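Yersinopine synthase (Yersinia pestis, PDB 6C4M) catalyses the last step of yersinopine biosynthesis, the NADPH-dependent reductive condensation of pyruvate with an amino-acid-derived intermediate, yielding a metallophore used in bacterial metal acquisition. Local coordinates at residues A38-A43 with A235-D240; L263-T268 with Q432-A437; N320-L325 with Q354-V359; S144-Q149 with Q468-Q473. One frame throughout, in Å; residues are numbered along the deposited sequence.

Contact 1. Residues A38-A43 with A235-D240; sequences AVDISA and ARHHID
Asp40 OD1 is gripped by two donors from segment 235-240. His237 NE2 reaches it at 2.7 Å in a nearly straight bond, the oxygen lying in the imidazole plane but the nitrogen standing 31° out of the carboxylate plane, on the syn side. Arg236 NH2 lies 2.9 Å from Asp40 OD1, nearly head-on to the carboxylate's C-O bond, completing a salt bridge; the oxygen sits in the guanidinium plane, and the carboxylate and guanidinium planes are 72° apart. The arginine chain bends at chi3 (73°), turning the guanidinium so that Ala43 CB covers one face, 3.7 Å from Arg236 CZ, while Val39 CG1 touches NH2 more loosely. The type I turn from Ala235 to His238, which ends helix 225-235 in a Schellman motif, presents both side chains to Asp40. Tyr169 OH takes the other carboxylate oxygen, OD2, and Thr83 OG1 bonds His237 ND1, which fixes the ring's rotation; Phe209 stacks on that ring. With both ring nitrogens engaged, the carboxylate would tend to polarise the imidazole, though Arg236 draws on the same oxygen; the arginine should also help keep Asp40 ionised.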
loop_
_atom_site.group_PDB
_atom_site.type_symbol
_atom_site.label_atom_id
_atom_site.label_comp_id
_atom_site.label_asym_id
_atom_site.label_seq_id
_atom_site.Cartn_x
_atom_site.Cartn_y
_atom_site.Cartn_z
ATOM N N ALA A 38 -36.779 -10.867 -2.413
ATOM C CA ALA A 38 -38.089 -11.478 -2.202
ATOM C C ALA A 38 -38.529 -11.364 -0.753
ATOM O O ALA A 38 -39.707 -11.105 -0.473
ATOM C CB ALA A 38 -38.068 -12.940 -2.629
ATOM N N VAL A 39 -37.598 -11.571 0.186
ATOM C CA VAL A 39 -37.932 -11.419 1.601
ATOM C C VAL A 39 -38.331 -9.983 1.894
ATOM O O VAL A 39 -39.324 -9.727 2.586
ATOM C CB VAL A 39 -36.741 -11.869 2.468
ATOM C CG1 VAL A 39 -36.893 -11.393 3.912
ATOM C CG2 VAL A 39 -36.610 -13.375 2.415
ATOM N N ASP A 40 -37.577 -9.026 1.344
ATOM C CA ASP A 40 -37.860 -7.614 1.580
ATOM C C ASP A 40 -39.238 -7.213 1.051
ATOM O O ASP A 40 -39.945 -6.417 1.685
ATOM C CB ASP A 40 -36.758 -6.767 0.949
ATOM C CG ASP A 40 -35.473 -6.760 1.793
ATOM O OD1 ASP A 40 -35.544 -7.182 2.966
ATOM O OD2 ASP A 40 -34.412 -6.346 1.288
ATOM N N ILE A 41 -39.649 -7.761 -0.099
ATOM C CA ILE A 41 -40.972 -7.436 -0.626
ATOM C C ILE A 41 -42.055 -8.043 0.258
ATOM O O ILE A 41 -43.032 -7.378 0.620
ATOM C CB ILE A 41 -41.105 -7.917 -2.082
ATOM C CG1 ILE A 41 -40.085 -7.193 -2.963
ATOM C CG2 ILE A 41 -42.536 -7.661 -2.593
ATOM C CD1 ILE A 41 -40.011 -7.713 -4.364
ATOM N N SER A 42 -41.904 -9.326 0.594
ATOM C CA SER A 42 -42.863 -10.026 1.439
ATOM C C SER A 42 -42.960 -9.401 2.831
ATOM O O SER A 42 -44.021 -9.450 3.467
ATOM C CB SER A 42 -42.452 -11.497 1.540
ATOM O OG SER A 42 -43.436 -12.280 2.194
ATOM N N ALA A 43 -41.873 -8.811 3.321
ATOM C CA ALA A 43 -41.900 -8.182 4.632
ATOM C C ALA A 43 -42.592 -6.833 4.593
ATOM O O ALA A 43 -42.989 -6.323 5.642
ATOM C CB ALA A 43 -40.468 -8.003 5.170
ATOM N N ALA A 235 -35.771 1.136 3.433
ATOM C CA ALA A 235 -35.677 1.762 4.751
ATOM C C ALA A 235 -35.690 0.746 5.888
ATOM O O ALA A 235 -35.219 1.054 6.987
ATOM C CB ALA A 235 -36.827 2.763 4.943
ATOM N N ARG A 236 -36.227 -0.448 5.658
ATOM C CA ARG A 236 -36.193 -1.497 6.670
ATOM C C ARG A 236 -34.769 -1.907 7.045
ATOM O O ARG A 236 -34.564 -2.498 8.110
ATOM C CB ARG A 236 -36.965 -2.705 6.174
ATOM C CG ARG A 236 -37.440 -3.625 7.269
ATOM C CD ARG A 236 -38.314 -4.723 6.680
ATOM N NE ARG A 236 -37.528 -5.706 5.939
ATOM C CZ ARG A 236 -37.171 -6.900 6.406
ATOM N NH1 ARG A 236 -37.524 -7.286 7.622
ATOM N NH2 ARG A 236 -36.458 -7.721 5.650
ATOM N N HIS A 237 -33.790 -1.621 6.188
ATOM C CA HIS A 237 -32.386 -1.909 6.446
ATOM C C HIS A 237 -31.574 -0.629 6.590
ATOM O O HIS A 237 -30.341 -0.664 6.541
ATOM C CB HIS A 237 -31.814 -2.800 5.338
ATOM C CG HIS A 237 -32.548 -4.091 5.185
ATOM N ND1 HIS A 237 -32.614 -5.031 6.192
ATOM C CD2 HIS A 237 -33.304 -4.576 4.165
ATOM C CE1 HIS A 237 -33.351 -6.054 5.788
ATOM N NE2 HIS A 237 -33.789 -5.799 4.565
ATOM N N HIS A 238 -32.253 0.499 6.792
ATOM C CA HIS A 238 -31.610 1.782 7.043
ATOM C C HIS A 238 -30.827 2.257 5.840
ATOM O O HIS A 238 -29.874 3.017 5.970
ATOM C CB HIS A 238 -30.704 1.724 8.276
ATOM C CG HIS A 238 -31.421 1.264 9.505
ATOM N ND1 HIS A 238 -32.786 1.377 9.647
ATOM C CD2 HIS A 238 -30.975 0.663 10.632
ATOM C CE1 HIS A 238 -33.150 0.883 10.816
ATOM N NE2 HIS A 238 -32.070 0.440 11.432
ATOM N N ILE A 239 -31.242 1.815 4.663
ATOM C CA ILE A 239 -30.631 2.226 3.414
ATOM C C ILE A 239 -31.291 3.526 2.987
ATOM O O ILE A 239 -32.513 3.581 2.797
ATOM C CB ILE A 239 -30.799 1.137 2.341
ATOM C CG1 ILE A 239 -30.161 -0.170 2.816
ATOM C CG2 ILE A 239 -30.229 1.591 1.009
ATOM C CD1 ILE A 239 -30.718 -1.382 2.088
ATOM N N ASP A 240 -30.492 4.560 2.785
ATOM C CA ASP A 240 -31.044 5.799 2.261
ATOM C C ASP A 240 -31.265 5.689 0.763
ATOM O O ASP A 240 -30.499 5.048 0.046
ATOM C CB ASP A 240 -30.114 6.970 2.567
ATOM C CG ASP A 240 -30.077 7.291 4.048
ATOM O OD1 ASP A 240 -31.124 7.091 4.705
ATOM O OD2 ASP A 240 -29.016 7.713 4.544
#

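Contact 2. Residues L263-T268 with Q432-A437; sequences LALADT and QRFQQA
Leu265 O accepts a hydrogen bond from Arg433 NH1 at 2.9 Å, with an N-H...O angle of 165°. The oxygen lies in the guanidinium plane, yet the donor stands 41° above the carbonyl plane, so the bond does not follow a lone pair. The bend at chi3 of Arg433 (-64°) turns NH1 back to this carbonyl. Beside it, Ala266 CA packs 3.6 Å from the same NH1. Asp267 approaches the arginine differently: its side chain crosses that of Arg433 at about a right angle, OD1 lying 3.4 Å from Arg433 CD and OD2 over a guanidinium face, 3.6 Å from NE. That is a salt bridge of charges alone, since no N-H points at OD2. A water supplies the directional link, accepting from Arg433 NE at 2.9 Å and donating to Asp267 OD2 at 2.7 Å. On the apolar flank, Leu265 CD2 meets Phe434 CD1 obliquely at 3.9 Å. Further out, Arg433 NH2 has a long, weak ion pair with Asp299. The contact sets the junction of helices 255-264 and 267-274 against helix 425-445; Val407 of helix 401-419 touches both Leu265 and Phe434, and Leu270 of helix 267-274 packs on Leu265, Arg433 and Phe434.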
loop_
_atom_site.group_PDB
_atom_site.type_symbol
_atom_site.label_atom_id
_atom_site.label_comp_id
_atom_site.label_asym_id
_atom_site.label_seq_id
_atom_site.Cartn_x
_atom_site.Cartn_y
_atom_site.Cartn_z
ATOM N N LEU A 263 -8.945 -2.540 -13.076
ATOM C CA LEU A 263 -8.370 -3.645 -12.315
ATOM C C LEU A 263 -8.439 -4.950 -13.095
ATOM O O LEU A 263 -7.452 -5.682 -13.183
ATOM C CB LEU A 263 -9.114 -3.796 -10.980
ATOM C CG LEU A 263 -8.574 -3.062 -9.754
ATOM C CD1 LEU A 263 -8.066 -1.684 -10.112
ATOM C CD2 LEU A 263 -9.654 -3.006 -8.684
ATOM N N ALA A 264 -9.602 -5.252 -13.659
ATOM C CA ALA A 264 -9.835 -6.555 -14.258
ATOM C C ALA A 264 -9.165 -6.677 -15.618
ATOM O O ALA A 264 -8.905 -7.790 -16.080
ATOM C CB ALA A 264 -11.348 -6.816 -14.398
ATOM N N LEU A 265 -8.955 -5.555 -16.301
ATOM C CA LEU A 265 -8.405 -5.549 -17.646
ATOM C C LEU A 265 -6.946 -5.091 -17.670
ATOM O O LEU A 265 -6.388 -4.869 -18.745
ATOM C CB LEU A 265 -9.266 -4.655 -18.550
ATOM C CG LEU A 265 -10.770 -4.968 -18.636
ATOM C CD1 LEU A 265 -11.406 -4.080 -19.699
ATOM C CD2 LEU A 265 -11.037 -6.450 -18.959
ATOM N N ALA A 266 -6.327 -4.940 -16.513
ATOM C CA ALA A 266 -4.883 -4.750 -16.467
ATOM C C ALA A 266 -4.158 -5.932 -17.114
ATOM O O ALA A 266 -4.607 -7.081 -17.050
ATOM C CB ALA A 266 -4.434 -4.595 -15.025
ATOM N N ASP A 267 -3.021 -5.643 -17.747
ATOM C CA ASP A 267 -2.244 -6.710 -18.382
ATOM C C ASP A 267 -2.073 -7.910 -17.446
ATOM O O ASP A 267 -2.320 -9.056 -17.834
ATOM C CB ASP A 267 -0.876 -6.183 -18.812
ATOM C CG ASP A 267 -0.927 -5.286 -20.046
ATOM O OD1 ASP A 267 -1.302 -5.747 -21.151
ATOM O OD2 ASP A 267 -0.590 -4.099 -19.901
ATOM N N THR A 268 -1.666 -7.669 -16.196
ATOM C CA THR A 268 -1.366 -8.809 -15.335
ATOM C C THR A 268 -2.630 -9.542 -14.939
ATOM O O THR A 268 -2.589 -10.744 -14.666
ATOM C CB THR A 268 -0.592 -8.372 -14.091
ATOM O OG1 THR A 268 -1.256 -7.273 -13.489
ATOM C CG2 THR A 268 0.819 -7.937 -14.453
ATOM N N GLN A 432 -9.191 -2.500 -26.251
ATOM C CA GLN A 432 -8.199 -3.013 -27.188
ATOM C C GLN A 432 -7.338 -4.070 -26.529
ATOM O O GLN A 432 -7.038 -5.106 -27.130
ATOM C CB GLN A 432 -7.336 -1.872 -27.700
ATOM C CG GLN A 432 -8.034 -0.947 -28.646
ATOM C CD GLN A 432 -7.120 0.165 -29.096
ATOM O OE1 GLN A 432 -6.086 0.411 -28.470
ATOM N NE2 GLN A 432 -7.472 0.824 -30.195
ATOM N N ARG A 433 -6.919 -3.818 -25.294
ATOM C CA ARG A 433 -6.048 -4.753 -24.597
ATOM C C ARG A 433 -6.784 -6.054 -24.322
ATOM O O ARG A 433 -6.256 -7.144 -24.566
ATOM C CB ARG A 433 -5.553 -4.106 -23.297
ATOM C CG ARG A 433 -4.541 -4.903 -22.509
ATOM C CD ARG A 433 -4.352 -4.345 -21.086
ATOM N NE ARG A 433 -3.790 -2.987 -21.033
ATOM C CZ ARG A 433 -4.108 -2.090 -20.102
ATOM N NH1 ARG A 433 -4.965 -2.418 -19.155
ATOM N NH2 ARG A 433 -3.560 -0.870 -20.098
ATOM N N PHE A 434 -8.026 -5.954 -23.818
ATOM C CA PHE A 434 -8.849 -7.141 -23.598
ATOM C C PHE A 434 -9.047 -7.936 -24.890
ATOM O O PHE A 434 -8.876 -9.170 -24.914
ATOM C CB PHE A 434 -10.234 -6.756 -23.045
ATOM C CG PHE A 434 -11.171 -7.908 -23.038
ATOM C CD1 PHE A 434 -11.058 -8.870 -22.052
ATOM C CD2 PHE A 434 -12.115 -8.084 -24.055
ATOM C CE1 PHE A 434 -11.890 -9.958 -22.030
ATOM C CE2 PHE A 434 -12.955 -9.178 -24.047
ATOM C CZ PHE A 434 -12.833 -10.126 -23.035
ATOM N N GLN A 435 -9.472 -7.256 -25.957
ATOM C CA GLN A 435 -9.794 -7.955 -27.201
ATOM C C GLN A 435 -8.578 -8.696 -27.757
ATOM O O GLN A 435 -8.701 -9.824 -28.243
ATOM C CB GLN A 435 -10.338 -6.959 -28.231
ATOM C CG GLN A 435 -11.199 -7.537 -29.364
ATOM C CD GLN A 435 -12.305 -8.486 -28.905
ATOM O OE1 GLN A 435 -13.040 -8.217 -27.952
ATOM N NE2 GLN A 435 -12.406 -9.622 -29.584
ATOM N N GLN A 436 -7.393 -8.088 -27.687
ATOM C CA GLN A 436 -6.191 -8.773 -28.178
ATOM C C GLN A 436 -5.871 -10.010 -27.347
ATOM O O GLN A 436 -5.543 -11.064 -27.896
ATOM C CB GLN A 436 -5.014 -7.820 -28.187
ATOM C CG GLN A 436 -3.713 -8.461 -28.679
ATOM C CD GLN A 436 -2.665 -7.426 -28.915
ATOM O OE1 GLN A 436 -2.094 -6.891 -27.969
ATOM N NE2 GLN A 436 -2.451 -7.073 -30.179
ATOM N N ALA A 437 -5.987 -9.913 -26.024
ATOM C CA ALA A 437 -5.779 -11.074 -25.158
ATOM C C ALA A 437 -6.828 -12.155 -25.399
ATOM O O ALA A 437 -6.525 -13.357 -25.353
ATOM C CB ALA A 437 -5.821 -10.639 -23.694
HETATM O O HOH W 1 -1.167 -2.759 -22.149
#

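Contact 3. Residues N320-L325 with Q354-V359; sequences NLLRFL and QYALFV
Leu321, the first helical residue of 320-325, meets Leu357 through their CD2 methyls at a loose 4.4 Å. Just ahead of it, Asn320 caps the helix: its OD1 accepts from Arg323 N at 3.0 Å, the donor standing well above the amide plane. Leu322 points across: chi1 (-175°, CG anti to the backbone N) carries CG toward the other helix, and the fork at CG gives the methyls different partners. CD2 rests on Ala356 CB at 4.0 Å, and CD1 touches Leu357 CD2 at 4.2 Å. One turn on from Leu321, Leu325 brings CD1 to 3.9 Å from Leu357 CD2, the two side chains crossing at about a right angle. The Leu357 CD2 methyl is therefore approached by all three leucines of the first helix, while Ala356 CB takes the other Leu322 methyl. The interface is wholly apolar and buried. The two short helical segments run nearly parallel, 16° apart, with axes 11.3 Å from each other, so side-chain ends rather than backbones do the touching. Around them, Trp341 of helix 339-344 packs on both Leu322 and Ala356, Ile297 of helix 294-313 on Leu357, and Val259 of helix 255-264 on Leu325. Helix 350-364 also faces the dimer partner, where Tyr355 meets Tyr355 of the second subunit.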
loop_
_atom_site.group_PDB
_atom_site.type_symbol
_atom_site.label_atom_id
_atom_site.label_comp_id
_atom_site.label_asym_id
_atom_site.label_seq_id
_atom_site.Cartn_x
_atom_site.Cartn_y
_atom_site.Cartn_z
ATOM N N ASN A 320 -18.243 13.004 -8.464
ATOM C CA ASN A 320 -16.945 13.067 -7.788
ATOM C C ASN A 320 -16.557 11.641 -7.419
ATOM O O ASN A 320 -17.070 11.079 -6.444
ATOM C CB ASN A 320 -17.050 13.950 -6.549
ATOM C CG ASN A 320 -15.721 14.031 -5.762
ATOM O OD1 ASN A 320 -14.871 13.154 -5.875
ATOM N ND2 ASN A 320 -15.582 15.069 -4.931
ATOM N N LEU A 321 -15.651 11.047 -8.203
ATOM C CA LEU A 321 -15.333 9.633 -8.024
ATOM C C LEU A 321 -14.828 9.341 -6.619
ATOM O O LEU A 321 -15.288 8.399 -5.963
ATOM C CB LEU A 321 -14.311 9.190 -9.068
ATOM C CG LEU A 321 -13.809 7.757 -8.889
ATOM C CD1 LEU A 321 -14.940 6.735 -8.978
ATOM C CD2 LEU A 321 -12.722 7.471 -9.917
ATOM N N LEU A 322 -13.883 10.137 -6.128
ATOM C CA LEU A 322 -13.272 9.809 -4.847
ATOM C C LEU A 322 -14.270 10.002 -3.693
ATOM O O LEU A 322 -14.375 9.145 -2.802
ATOM C CB LEU A 322 -11.987 10.643 -4.658
ATOM C CG LEU A 322 -11.184 10.318 -3.402
ATOM C CD1 LEU A 322 -10.781 8.833 -3.312
ATOM C CD2 LEU A 322 -9.951 11.236 -3.231
ATOM N N ARG A 323 -15.070 11.077 -3.732
ATOM C CA ARG A 323 -16.140 11.239 -2.737
ATOM C C ARG A 323 -17.116 10.068 -2.776
ATOM O O ARG A 323 -17.517 9.552 -1.724
ATOM C CB ARG A 323 -16.903 12.558 -2.951
ATOM C CG ARG A 323 -17.995 12.880 -1.857
ATOM C CD ARG A 323 -19.199 13.675 -2.413
ATOM N NE ARG A 323 -19.791 12.882 -3.471
ATOM C CZ ARG A 323 -20.509 11.782 -3.276
ATOM N NH1 ARG A 323 -20.810 11.368 -2.043
ATOM N NH2 ARG A 323 -20.944 11.111 -4.333
ATOM N N PHE A 324 -17.516 9.647 -3.980
ATOM C CA PHE A 324 -18.422 8.504 -4.124
ATOM C C PHE A 324 -17.806 7.245 -3.523
ATOM O O PHE A 324 -18.449 6.541 -2.738
ATOM C CB PHE A 324 -18.747 8.299 -5.609
ATOM C CG PHE A 324 -19.564 7.061 -5.909
ATOM C CD1 PHE A 324 -20.896 6.965 -5.497
ATOM C CD2 PHE A 324 -19.020 6.018 -6.654
ATOM C CE1 PHE A 324 -21.658 5.832 -5.792
ATOM C CE2 PHE A 324 -19.780 4.887 -6.958
ATOM C CZ PHE A 324 -21.102 4.802 -6.537
ATOM N N LEU A 325 -16.567 6.926 -3.904
ATOM C CA LEU A 325 -15.922 5.732 -3.362
ATOM C C LEU A 325 -15.836 5.780 -1.847
ATOM O O LEU A 325 -16.105 4.784 -1.164
ATOM C CB LEU A 325 -14.519 5.576 -3.925
ATOM C CG LEU A 325 -14.399 5.384 -5.424
ATOM C CD1 LEU A 325 -12.907 5.424 -5.859
ATOM C CD2 LEU A 325 -15.030 4.067 -5.850
ATOM N N GLN A 354 -4.361 10.733 -9.155
ATOM C CA GLN A 354 -3.853 9.380 -9.155
ATOM C C GLN A 354 -3.251 9.021 -7.809
ATOM O O GLN A 354 -3.536 7.950 -7.258
ATOM C CB GLN A 354 -2.837 9.226 -10.290
ATOM C CG GLN A 354 -3.532 9.149 -11.687
ATOM C CD GLN A 354 -2.525 9.243 -12.823
ATOM O OE1 GLN A 354 -1.431 8.724 -12.721
ATOM N NE2 GLN A 354 -2.876 9.958 -13.873
ATOM N N TYR A 355 -2.395 9.895 -7.272
ATOM C CA TYR A 355 -1.814 9.647 -5.954
ATOM C C TYR A 355 -2.925 9.370 -4.948
ATOM O O TYR A 355 -2.894 8.358 -4.232
ATOM C CB TYR A 355 -0.939 10.847 -5.538
ATOM C CG TYR A 355 -0.150 10.737 -4.226
ATOM C CD1 TYR A 355 0.053 9.521 -3.595
ATOM C CD2 TYR A 355 0.393 11.870 -3.641
ATOM C CE1 TYR A 355 0.755 9.442 -2.428
ATOM C CE2 TYR A 355 1.096 11.805 -2.450
ATOM C CZ TYR A 355 1.278 10.587 -1.849
ATOM O OH TYR A 355 2.014 10.494 -0.691
ATOM N N ALA A 356 -3.971 10.213 -4.952
ATOM C CA ALA A 356 -5.067 10.026 -4.004
ATOM C C ALA A 356 -5.723 8.665 -4.176
ATOM O O ALA A 356 -6.001 7.980 -3.183
ATOM C CB ALA A 356 -6.095 11.144 -4.144
ATOM N N LEU A 357 -5.933 8.228 -5.432
ATOM C CA LEU A 357 -6.559 6.934 -5.660
ATOM C C LEU A 357 -5.656 5.779 -5.272
ATOM O O LEU A 357 -6.149 4.772 -4.732
ATOM C CB LEU A 357 -6.993 6.817 -7.121
ATOM C CG LEU A 357 -8.214 7.658 -7.507
ATOM C CD1 LEU A 357 -8.319 7.771 -9.049
ATOM C CD2 LEU A 357 -9.486 7.025 -6.909
ATOM N N PHE A 358 -4.332 5.881 -5.564
ATOM C CA PHE A 358 -3.411 4.842 -5.119
ATOM C C PHE A 358 -3.422 4.744 -3.607
ATOM O O PHE A 358 -3.464 3.642 -3.045
ATOM C CB PHE A 358 -1.977 5.084 -5.649
ATOM C CG PHE A 358 -1.040 3.969 -5.295
ATOM C CD1 PHE A 358 -0.430 3.936 -4.060
ATOM C CD2 PHE A 358 -0.829 2.920 -6.168
ATOM C CE1 PHE A 358 0.407 2.889 -3.709
ATOM C CE2 PHE A 358 0.013 1.887 -5.830
ATOM C CZ PHE A 358 0.628 1.878 -4.584
ATOM N N VAL A 359 -3.450 5.885 -2.924
ATOM C CA VAL A 359 -3.485 5.844 -1.465
ATOM C C VAL A 359 -4.779 5.189 -1.009
ATOM O O VAL A 359 -4.782 4.308 -0.132
ATOM C CB VAL A 359 -3.298 7.257 -0.865
ATOM C CG1 VAL A 359 -3.485 7.223 0.637
ATOM C CG2 VAL A 359 -1.902 7.785 -1.144
#

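Contact 4. Residues S144-Q149 with Q468-Q473; sequences SGLMVQ and QQWRSQ
The Gln149 amide lies close to those of Gln469 and Gln473, hydrogen-bonded to neither: Gln149 NE2 and Gln469 NE2 are 3.5 Å apart, two donors, their amide planes turned 52° from each other. Gln473 comes at Gln149 from the opposite direction, the amide planes 23° apart and the NE2 atoms of Gln149 and Gln473 3.6 Å from each other. The indole of Trp470 leads away; Leu146 CD1 lies obliquely to it and touches Trp470 CB at 4.1 Å, the two side chains running side by side. Leu146 wedges between these groups. Its CD2 methyl lies 3.7 Å from Gln469 CG and also 3.7 Å from Gln473 NE2. In Gln469, chi1 (-176°) sets CG anti to the backbone N and against the backbone Leu146 O, at 3.3 Å, and the bend at chi2 then directs the amide toward Gln149 CB. Outside these residues, Trp470 NE1 is held by Leu314 O, and Gln469 OE1 has a weak bond from Asn150. The contact packs the C-terminal end of helix 459-471 on helix 144-154, where Met147 also meets Ile465 and Ile466; Leu247 of helix 247-251 packs on Gln149.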
loop_
_atom_site.group_PDB
_atom_site.type_symbol
_atom_site.label_atom_id
_atom_site.label_comp_id
_atom_site.label_asym_id
_atom_site.label_seq_id
_atom_site.Cartn_x
_atom_site.Cartn_y
_atom_site.Cartn_z
ATOM N N SER A 144 -28.847 1.903 -19.225
ATOM C CA SER A 144 -29.822 0.836 -19.075
ATOM C C SER A 144 -31.243 1.375 -19.196
ATOM O O SER A 144 -32.079 0.800 -19.898
ATOM C CB SER A 144 -29.624 0.141 -17.734
ATOM O OG SER A 144 -28.391 -0.538 -17.721
ATOM N N GLY A 145 -31.528 2.486 -18.519
ATOM C CA GLY A 145 -32.889 2.977 -18.463
ATOM C C GLY A 145 -33.367 3.477 -19.813
ATOM O O GLY A 145 -34.487 3.205 -20.212
ATOM N N LEU A 146 -32.530 4.243 -20.511
ATOM C CA LEU A 146 -32.876 4.681 -21.849
ATOM C C LEU A 146 -33.166 3.486 -22.751
ATOM O O LEU A 146 -34.102 3.518 -23.550
ATOM C CB LEU A 146 -31.733 5.503 -22.436
ATOM C CG LEU A 146 -31.582 6.914 -21.932
ATOM C CD1 LEU A 146 -30.204 7.485 -22.294
ATOM C CD2 LEU A 146 -32.688 7.793 -22.481
ATOM N N MET A 147 -32.340 2.438 -22.659
ATOM C CA MET A 147 -32.533 1.253 -23.482
ATOM C C MET A 147 -33.877 0.597 -23.182
ATOM O O MET A 147 -34.651 0.277 -24.093
ATOM C CB MET A 147 -31.396 0.272 -23.227
ATOM C CG MET A 147 -31.124 -0.706 -24.360
ATOM S SD MET A 147 -30.552 -2.291 -23.696
ATOM C CE MET A 147 -32.263 -2.754 -23.205
ATOM N N VAL A 148 -34.152 0.364 -21.903
ATOM C CA VAL A 148 -35.424 -0.242 -21.511
ATOM C C VAL A 148 -36.606 0.626 -21.935
ATOM O O VAL A 148 -37.638 0.103 -22.382
ATOM C CB VAL A 148 -35.419 -0.511 -20.001
ATOM C CG1 VAL A 148 -36.792 -0.943 -19.489
ATOM C CG2 VAL A 148 -34.353 -1.548 -19.732
ATOM N N GLN A 149 -36.505 1.952 -21.780
ATOM C CA GLN A 149 -37.594 2.818 -22.238
ATOM C C GLN A 149 -37.902 2.563 -23.698
ATOM O O GLN A 149 -39.073 2.506 -24.121
ATOM C CB GLN A 149 -37.236 4.293 -22.099
ATOM C CG GLN A 149 -37.335 4.904 -20.744
ATOM C CD GLN A 149 -37.033 6.381 -20.843
ATOM O OE1 GLN A 149 -35.982 6.815 -20.423
ATOM N NE2 GLN A 149 -37.925 7.141 -21.473
ATOM N N GLN A 468 -30.874 6.147 -29.958
ATOM C CA GLN A 468 -32.184 6.495 -30.514
ATOM C C GLN A 468 -33.080 7.077 -29.433
ATOM O O GLN A 468 -33.704 8.125 -29.623
ATOM C CB GLN A 468 -32.828 5.256 -31.157
ATOM C CG GLN A 468 -34.099 5.534 -31.959
ATOM C CD GLN A 468 -34.991 4.282 -32.145
ATOM O OE1 GLN A 468 -34.548 3.147 -31.952
ATOM N NE2 GLN A 468 -36.246 4.501 -32.505
ATOM N N GLN A 469 -33.136 6.422 -28.276
ATOM C CA GLN A 469 -34.000 6.921 -27.211
ATOM C C GLN A 469 -33.558 8.300 -26.741
ATOM O O GLN A 469 -34.391 9.191 -26.555
ATOM C CB GLN A 469 -34.022 5.939 -26.048
ATOM C CG GLN A 469 -34.988 6.344 -24.944
ATOM C CD GLN A 469 -36.418 6.373 -25.433
ATOM O OE1 GLN A 469 -36.799 5.593 -26.327
ATOM N NE2 GLN A 469 -37.216 7.286 -24.876
ATOM N N TRP A 470 -32.248 8.488 -26.527
ATOM C CA TRP A 470 -31.729 9.750 -26.015
ATOM C C TRP A 470 -31.991 10.902 -26.983
ATOM O O TRP A 470 -32.364 12.002 -26.565
ATOM C CB TRP A 470 -30.228 9.617 -25.741
ATOM C CG TRP A 470 -29.611 10.881 -25.283
ATOM C CD1 TRP A 470 -29.595 11.362 -24.018
ATOM C CD2 TRP A 470 -28.921 11.840 -26.087
ATOM N NE1 TRP A 470 -28.950 12.559 -23.979
ATOM C CE2 TRP A 470 -28.528 12.882 -25.236
ATOM C CE3 TRP A 470 -28.596 11.916 -27.448
ATOM C CZ2 TRP A 470 -27.799 13.983 -25.683
ATOM C CZ3 TRP A 470 -27.895 13.019 -27.900
ATOM C CH2 TRP A 470 -27.503 14.041 -27.015
ATOM N N ARG A 471 -31.762 10.679 -28.281
ATOM C CA ARG A 471 -31.992 11.731 -29.272
ATOM C C ARG A 471 -33.464 12.114 -29.369
ATOM O O ARG A 471 -33.787 13.243 -29.750
ATOM C CB ARG A 471 -31.491 11.285 -30.646
ATOM C CG ARG A 471 -29.972 11.192 -30.751
ATOM C CD ARG A 471 -29.572 11.140 -32.221
ATOM N NE ARG A 471 -28.178 10.743 -32.420
ATOM C CZ ARG A 471 -27.148 11.583 -32.496
ATOM N NH1 ARG A 471 -27.320 12.895 -32.393
ATOM N NH2 ARG A 471 -25.933 11.100 -32.676
ATOM N N SER A 472 -34.361 11.196 -29.041
ATOM C CA SER A 472 -35.793 11.466 -29.119
ATOM C C SER A 472 -36.284 12.393 -28.020
ATOM O O SER A 472 -37.486 12.683 -27.988
ATOM C CB SER A 472 -36.564 10.152 -29.046
ATOM O OG SER A 472 -36.601 9.649 -27.719
ATOM N N GLN A 473 -35.408 12.857 -27.125
ATOM C CA GLN A 473 -35.827 13.647 -25.961
ATOM C C GLN A 473 -35.374 15.101 -26.083
ATOM O O GLN A 473 -34.336 15.499 -25.545
ATOM C CB GLN A 473 -35.286 13.012 -24.676
ATOM C CG GLN A 473 -35.891 11.626 -24.377
ATOM C CD GLN A 473 -35.167 10.832 -23.269
ATOM O OE1 GLN A 473 -34.087 11.219 -22.785
ATOM N NE2 GLN A 473 -35.775 9.706 -22.866
#

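How the contacts relate
Contact 1 belongs to the side of the chain holding the Rossmann-type strands and helices: Asp40 is about 8 Å (side chain to side chain) from NADP-binding Thr172 and about 12 Å from the bound cofactor. Contacts 2 and 3 lie among the helices near His260, inferred to be the catalytic proton donor/acceptor; the side chain of Leu265 is about 7 Å from that of His260, and that of Leu325 about 10 Å. These two contacts come within about 9 Å at their nearest atoms, whereas contacts 1 and 2 have centres 38 Å apart, across the chain's centre. Contact 4, away from the annotated sites, joins segments whose nearest ends are 319 residues apart, and both contacts 2 and 3 fall within that span.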